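Local atomic coordinates of 361aa long hypothetical D-aminopeptidase (Pyrococcus horikoshii, PDB entry 2DRH), a protein that is of unknown function but may act as an aminopeptidase, removing residues from the amino ends of peptides. Residues Thr33-Lys38 with Glu329-Asp334; Met176-Phe181 with Asn325-Ala330; Glu135-Asp138 with Asp143-Gly146. All blocks are in the same frame, centred on the assembly; numbering follows the deposited sequence.

Interaction 1: residues Thr33-Lys38 with Glu329-Asp334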
# COMPACT_ATOMS: atom_id res chain seq x y z
N THR A 33 -30.39 -1.31 -19.25
CA THR A 33 -31.12 -2.10 -18.25
C THR A 33 -31.65 -3.39 -18.83
O THR A 33 -32.26 -3.40 -19.90
CB THR A 33 -32.30 -1.27 -17.68
OG1 THR A 33 -31.80 -0.02 -17.19
CG2 THR A 33 -32.99 -2.02 -16.54
N LEU A 34 -31.42 -4.50 -18.12
CA LEU A 34 -31.85 -5.81 -18.58
C LEU A 34 -32.78 -6.50 -17.59
O LEU A 34 -32.35 -6.99 -16.55
CB LEU A 34 -30.63 -6.70 -18.82
CG LEU A 34 -29.63 -6.07 -19.79
CD1 LEU A 34 -28.36 -6.90 -19.84
CD2 LEU A 34 -30.29 -5.95 -21.17
N ILE A 35 -34.06 -6.53 -17.95
CA ILE A 35 -35.08 -7.15 -17.12
C ILE A 35 -35.90 -8.10 -17.98
O ILE A 35 -36.45 -7.70 -19.01
CB ILE A 35 -36.01 -6.08 -16.51
CG1 ILE A 35 -35.16 -5.07 -15.71
CG2 ILE A 35 -37.07 -6.74 -15.61
CD1 ILE A 35 -35.97 -4.04 -14.94
N LYS A 36 -35.99 -9.35 -17.56
CA LYS A 36 -36.74 -10.36 -18.30
C LYS A 36 -36.98 -11.61 -17.47
O LYS A 36 -36.11 -12.06 -16.73
CB LYS A 36 -35.98 -10.74 -19.58
CG LYS A 36 -36.46 -12.03 -20.23
CD LYS A 36 -35.45 -12.57 -21.23
CE LYS A 36 -35.87 -13.94 -21.74
NZ LYS A 36 -36.05 -14.93 -20.63
N GLY A 37 -38.17 -12.19 -17.61
CA GLY A 37 -38.50 -13.40 -16.89
C GLY A 37 -38.97 -13.17 -15.47
O GLY A 37 -38.94 -12.05 -14.96
N LYS A 38 -39.41 -14.24 -14.83
CA LYS A 38 -39.88 -14.17 -13.46
C LYS A 38 -39.97 -15.57 -12.88
O LYS A 38 -39.95 -16.56 -13.61
CB LYS A 38 -41.26 -13.51 -13.43
CG LYS A 38 -42.29 -14.25 -14.28
CD LYS A 38 -43.68 -13.64 -14.18
CE LYS A 38 -44.67 -14.41 -15.07
NZ LYS A 38 -46.05 -13.86 -15.01
N GLU A 329 -34.64 6.48 -5.15
CA GLU A 329 -34.92 6.37 -6.58
C GLU A 329 -35.26 4.95 -7.03
O GLU A 329 -35.80 4.76 -8.12
CB GLU A 329 -33.74 6.89 -7.38
CG GLU A 329 -33.44 8.38 -7.21
CD GLU A 329 -34.26 9.25 -8.14
OE1 GLU A 329 -35.51 9.19 -8.08
OE2 GLU A 329 -33.65 10.00 -8.93
N ALA A 330 -34.95 3.96 -6.21
CA ALA A 330 -35.23 2.56 -6.56
C ALA A 330 -36.71 2.19 -6.45
O ALA A 330 -37.42 2.62 -5.53
CB ALA A 330 -34.40 1.63 -5.69
N ARG A 331 -37.18 1.38 -7.40
CA ARG A 331 -38.56 0.93 -7.41
C ARG A 331 -38.57 -0.55 -7.03
O ARG A 331 -37.67 -1.29 -7.40
CB ARG A 331 -39.16 1.11 -8.80
CG ARG A 331 -38.55 0.21 -9.86
CD ARG A 331 -39.11 0.52 -11.24
NE ARG A 331 -38.59 -0.40 -12.26
CZ ARG A 331 -38.87 -1.70 -12.31
NH1 ARG A 331 -39.67 -2.25 -11.41
NH2 ARG A 331 -38.35 -2.45 -13.28
N THR A 332 -39.59 -0.98 -6.30
CA THR A 332 -39.71 -2.39 -5.88
C THR A 332 -39.41 -3.31 -7.06
O THR A 332 -39.64 -2.96 -8.21
CB THR A 332 -41.13 -2.69 -5.36
OG1 THR A 332 -41.36 -1.97 -4.15
CG2 THR A 332 -41.31 -4.19 -5.10
N MET A 333 -38.89 -4.50 -6.76
CA MET A 333 -38.56 -5.45 -7.82
C MET A 333 -38.44 -6.91 -7.39
O MET A 333 -37.86 -7.22 -6.36
CB MET A 333 -37.25 -5.04 -8.49
CG MET A 333 -36.76 -6.05 -9.51
SD MET A 333 -35.36 -5.43 -10.43
CE MET A 333 -36.20 -4.26 -11.51
N ASP A 334 -38.99 -7.79 -8.22
CA ASP A 334 -38.95 -9.22 -7.96
C ASP A 334 -37.86 -9.80 -8.84
O ASP A 334 -37.49 -9.21 -9.85
CB ASP A 334 -40.28 -9.87 -8.30
CG ASP A 334 -40.57 -9.85 -9.79
OD1 ASP A 334 -40.66 -8.75 -10.37
OD2 ASP A 334 -40.69 -10.94 -10.38
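Ile35 on one side and Met333 with Arg331 on the other carry this surface contact, in which an edge strand meets a small hairpin without pairing with it. Strand 28-36 is an outermost strand of the four-stranded mixed sheet, whereas strand 333-334 pairs antiparallel with 340-341. The isoleucine shows how one side chain can bridge such a gap. Its CB is still 5.3 Å from Met333 CE. With CG1 beside the backbone N and opposite the carbonyl carbon (chi1 -56°), the longer branch heads for the hairpin, and CG1 comes within 4.4 Å of the same methyl. At the tip, CD1 meets Met333 CE end to end at 3.4 Å, tighter than ordinary van der Waals packing. The methionine brings its methyl there by bending about the CG-SD bond (chi3 -75°). Arg331 arrives from the opposite direction on an extended chain, and Ile35 CD1 sits at the guanidinium edge, close to its plane, 3.3 Å from Arg331 NH2. Arg49 of strand 48-56 gives a polar link between the two segments, hydrogen-bonding to the carbonyl oxygens of Gly37 and Asp334. At the far end, Lys38 leans on Asp334 with its aliphatic root: Lys38 CB lies 4.0 Å from Asp334 OD2, while the extended chain carries Lys38 NZ to 7.7 Å from that oxygen.

Interaction 2: residues Met176-Phe181 with Asn325-Ala330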
# COMPACT_ATOMS: atom_id res chain seq x y z
N MET A 176 -29.64 -4.81 -7.90
CA MET A 176 -28.92 -4.68 -6.63
C MET A 176 -29.82 -4.52 -5.39
O MET A 176 -30.98 -4.12 -5.48
CB MET A 176 -27.96 -3.49 -6.69
CG MET A 176 -26.88 -3.61 -7.77
SD MET A 176 -25.78 -5.05 -7.59
CE MET A 176 -25.44 -5.44 -9.30
N SER A 177 -29.25 -4.85 -4.23
CA SER A 177 -29.94 -4.76 -2.95
C SER A 177 -29.12 -3.93 -1.97
O SER A 177 -27.90 -4.07 -1.90
CB SER A 177 -30.12 -6.17 -2.35
OG SER A 177 -30.83 -7.01 -3.23
N ALA A 178 -29.79 -3.07 -1.20
CA ALA A 178 -29.11 -2.24 -0.21
C ALA A 178 -29.97 -2.15 1.05
O ALA A 178 -31.13 -1.72 0.99
CB ALA A 178 -28.87 -0.84 -0.77
N PHE A 179 -29.41 -2.58 2.18
CA PHE A 179 -30.13 -2.54 3.45
C PHE A 179 -31.42 -3.36 3.36
O PHE A 179 -32.40 -3.08 4.05
CB PHE A 179 -30.46 -1.10 3.83
CG PHE A 179 -29.25 -0.24 4.05
CD1 PHE A 179 -28.46 -0.41 5.19
CD2 PHE A 179 -28.88 0.71 3.11
CE1 PHE A 179 -27.31 0.35 5.38
CE2 PHE A 179 -27.73 1.48 3.29
CZ PHE A 179 -26.95 1.30 4.42
N GLU A 180 -31.40 -4.36 2.49
CA GLU A 180 -32.54 -5.24 2.28
C GLU A 180 -33.77 -4.52 1.72
O GLU A 180 -34.91 -4.94 1.92
CB GLU A 180 -32.86 -6.02 3.56
CG GLU A 180 -31.70 -6.92 3.93
CD GLU A 180 -31.93 -7.73 5.19
OE1 GLU A 180 -32.75 -8.68 5.15
OE2 GLU A 180 -31.29 -7.41 6.21
N PHE A 181 -33.49 -3.44 1.01
CA PHE A 181 -34.49 -2.66 0.29
C PHE A 181 -33.89 -2.70 -1.11
O PHE A 181 -32.77 -3.20 -1.29
CB PHE A 181 -34.53 -1.21 0.79
CG PHE A 181 -35.21 -1.04 2.12
CD1 PHE A 181 -36.55 -1.40 2.28
CD2 PHE A 181 -34.53 -0.49 3.20
CE1 PHE A 181 -37.20 -1.20 3.50
CE2 PHE A 181 -35.17 -0.28 4.43
CZ PHE A 181 -36.51 -0.64 4.58
N ASN A 325 -30.07 8.51 -2.08
CA ASN A 325 -30.81 8.70 -3.32
C ASN A 325 -30.97 7.40 -4.11
O ASN A 325 -31.96 7.22 -4.82
CB ASN A 325 -30.12 9.75 -4.21
CG ASN A 325 -30.19 11.14 -3.61
OD1 ASN A 325 -31.19 11.50 -3.01
ND2 ASN A 325 -29.14 11.94 -3.80
N SER A 326 -30.00 6.49 -3.98
CA SER A 326 -30.08 5.21 -4.68
C SER A 326 -31.26 4.42 -4.13
O SER A 326 -31.85 3.60 -4.82
CB SER A 326 -28.79 4.40 -4.53
OG SER A 326 -28.70 3.81 -3.24
N LEU A 327 -31.60 4.67 -2.87
CA LEU A 327 -32.73 3.99 -2.23
C LEU A 327 -34.03 4.71 -2.59
O LEU A 327 -35.02 4.09 -2.96
CB LEU A 327 -32.54 3.96 -0.71
CG LEU A 327 -31.28 3.25 -0.19
CD1 LEU A 327 -31.17 3.44 1.31
CD2 LEU A 327 -31.34 1.77 -0.54
N LEU A 328 -34.01 6.04 -2.49
CA LEU A 328 -35.18 6.87 -2.80
C LEU A 328 -35.60 6.75 -4.27
O LEU A 328 -36.78 6.89 -4.59
CB LEU A 328 -34.88 8.34 -2.49
CG LEU A 328 -34.81 8.75 -1.01
CD1 LEU A 328 -34.28 10.17 -0.87
CD2 LEU A 328 -36.19 8.63 -0.41
N GLU A 329 -34.64 6.48 -5.15
CA GLU A 329 -34.92 6.37 -6.58
C GLU A 329 -35.26 4.95 -7.03
O GLU A 329 -35.80 4.76 -8.12
CB GLU A 329 -33.74 6.89 -7.38
CG GLU A 329 -33.44 8.38 -7.21
CD GLU A 329 -34.26 9.25 -8.14
OE1 GLU A 329 -35.51 9.19 -8.08
OE2 GLU A 329 -33.65 10.00 -8.93
N ALA A 330 -34.95 3.96 -6.21
CA ALA A 330 -35.23 2.56 -6.56
C ALA A 330 -36.71 2.19 -6.45
O ALA A 330 -37.42 2.62 -5.53
CB ALA A 330 -34.40 1.63 -5.69
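Two torsions of Leu327 direct its forked end at Ala178 and Phe179: CG stands beside the backbone N, opposite the carbonyl carbon (chi1 -60°), and chi2 of 174° turns the fork so that each methyl finds a different neighbour. Phe179 has a similar first torsion (-63°), which leaves the CD2 flank of its ring, not its far end, nearest the leucine. Leu327 CD2 packs on Ala178 CB at 3.6 Å and also lies 3.8 Å from Ala178 O, thus touching both the side chain and the backbone of one residue. The other methyl, Leu327 CD1, rests 4.0 Å from Phe179 CD2, approaching the ring obliquely as the two side chains cross at roughly a right angle. What the leucine meets is the tip of a beta hairpin: strands 177-178 and 181-182 are joined by a type I' turn, with Phe179 and Glu180 both in the left-handed region. Ala178 and Phe181 form the hydrogen-bonded pair that closes it, Ala178 N giving to Phe181 O at 3.0 Å and Phe181 N to Ala178 O at 2.9 Å. Leu327 lies near the C-terminal end of helix 309-328. Arg212 also holds the turn, through hydrogen bonds to the carbonyl oxygens of Phe179 and Glu180.

Interaction 3: residues Glu135-Asp138 with Asp143-Gly146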
# COMPACT_ATOMS: atom_id res chain seq x y z
N GLU A 135 -17.58 -3.68 -10.08
CA GLU A 135 -18.83 -4.40 -9.97
C GLU A 135 -19.41 -4.63 -8.59
O GLU A 135 -18.78 -4.36 -7.57
CB GLU A 135 -18.67 -5.76 -10.63
CG GLU A 135 -17.43 -6.53 -10.15
CD GLU A 135 -17.41 -6.77 -8.64
OE1 GLU A 135 -18.40 -7.30 -8.10
OE2 GLU A 135 -16.39 -6.43 -8.00
N CYS A 136 -20.62 -5.18 -8.61
CA CYS A 136 -21.37 -5.56 -7.41
C CYS A 136 -22.12 -6.86 -7.77
O CYS A 136 -22.43 -7.11 -8.93
CB CYS A 136 -22.32 -4.45 -6.99
SG CYS A 136 -21.48 -3.07 -6.14
N ASN A 137 -22.38 -7.70 -6.77
CA ASN A 137 -23.05 -8.99 -7.00
C ASN A 137 -24.58 -8.84 -6.91
O ASN A 137 -25.11 -8.54 -5.85
CB ASN A 137 -22.56 -9.99 -5.95
CG ASN A 137 -22.98 -11.42 -6.25
OD1 ASN A 137 -24.02 -11.66 -6.86
ND2 ASN A 137 -22.18 -12.37 -5.80
N ASP A 138 -25.29 -9.06 -8.02
CA ASP A 138 -26.75 -8.94 -8.00
C ASP A 138 -27.46 -10.30 -7.93
O ASP A 138 -28.65 -10.41 -8.22
CB ASP A 138 -27.26 -8.16 -9.22
CG ASP A 138 -26.61 -8.63 -10.52
OD1 ASP A 138 -26.08 -9.76 -10.56
OD2 ASP A 138 -26.65 -7.86 -11.52
N ASP A 143 -29.95 -13.76 -12.28
CA ASP A 143 -29.36 -15.02 -12.66
C ASP A 143 -27.95 -14.64 -13.09
O ASP A 143 -27.65 -14.54 -14.28
CB ASP A 143 -30.11 -15.65 -13.85
CG ASP A 143 -29.33 -16.78 -14.50
OD1 ASP A 143 -28.77 -17.62 -13.77
OD2 ASP A 143 -29.27 -16.84 -15.76
N ILE A 144 -27.09 -14.41 -12.11
CA ILE A 144 -25.72 -14.00 -12.38
C ILE A 144 -24.89 -15.06 -13.10
O ILE A 144 -24.03 -14.73 -13.92
CB ILE A 144 -25.03 -13.57 -11.06
CG1 ILE A 144 -23.80 -12.72 -11.38
CG2 ILE A 144 -24.67 -14.80 -10.23
CD1 ILE A 144 -23.29 -11.95 -10.18
N ARG A 145 -25.13 -16.34 -12.82
CA ARG A 145 -24.39 -17.41 -13.48
C ARG A 145 -24.62 -17.37 -14.99
O ARG A 145 -23.78 -17.83 -15.76
CB ARG A 145 -24.82 -18.78 -12.94
CG ARG A 145 -24.43 -19.06 -11.49
CD ARG A 145 -25.01 -20.41 -11.03
NE ARG A 145 -24.52 -21.52 -11.84
CZ ARG A 145 -23.34 -22.12 -11.66
NH1 ARG A 145 -22.52 -21.72 -10.69
NH2 ARG A 145 -22.96 -23.09 -12.48
N GLY A 146 -25.76 -16.83 -15.42
CA GLY A 146 -26.07 -16.77 -16.84
C GLY A 146 -25.36 -15.73 -17.69
O GLY A 146 -25.43 -15.79 -18.92
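Ile144 lays its CD1 methyl against two polar side chains at once, those of Asn137 and Asp138. The nearer is the amide oxygen: Asn137 OD1 is 3.4 Å from Ile144 CD1, and Asn137 CG follows at 4.0 Å, the two side chains crossing at about a right angle. From another direction comes the carboxylate, with Asp138 OD1 3.6 Å from Ile144 CD1 and 3.8 Å from Ile144 CG1, the side chains crossing at a slant so that both branch carbons are touched. Ile144 reaches this position because CG1 stands opposite its backbone N (chi1 -161°). The segments belong to one short excursion: strand 132-136, an outermost strand, within this chain, of the four-stranded mixed sheet, ends, and the loop toward helix 151-160 folds back on it. A backbone bond from Gly146 N to Asp143 O lies within the returning limb. Asn137 OD1 accepts from Ser139 N, an Asx turn at the strand's exit, while Asp138 OD1 is bonded by Asn142 ND2 and Asp138 OD2 by Thr50 OG1. The loop also serves the assembly, since Arg145 donates to the carbonyl oxygens of Leu116, Asn119 and Ile122 of the second subunit, and Ile144 packs on Gly123 there. The oxygens beside the methyl thus have their hydrogen bonds supplied from within the chain, and what Ile144 adds is van der Waals packing over polar groups already held.

Along the chain, interaction 3 is the most local and lies nested inside the long loop closed by interaction 1; both its segments precede those of interaction 2. Interactions 1 and 2 overlap in residues 329-330, where helix 309-328 gives way to strand 333-334; their centres are 12 Å apart. Interactions 1 and 3 reach the two outermost strands of one four-stranded sheet, with centres 14 Å apart and nearest atoms about 8 Å apart. Interactions 2 and 3, though 17 Å between centres, do touch, Met176 CE packing on Asp138 CB at 3.3 Å. The C-terminal part of the chain is thereby packed against the four-stranded sheet at strand 28-36 and against the hairpin 177-182, while interaction 3 extends toward the second subunit.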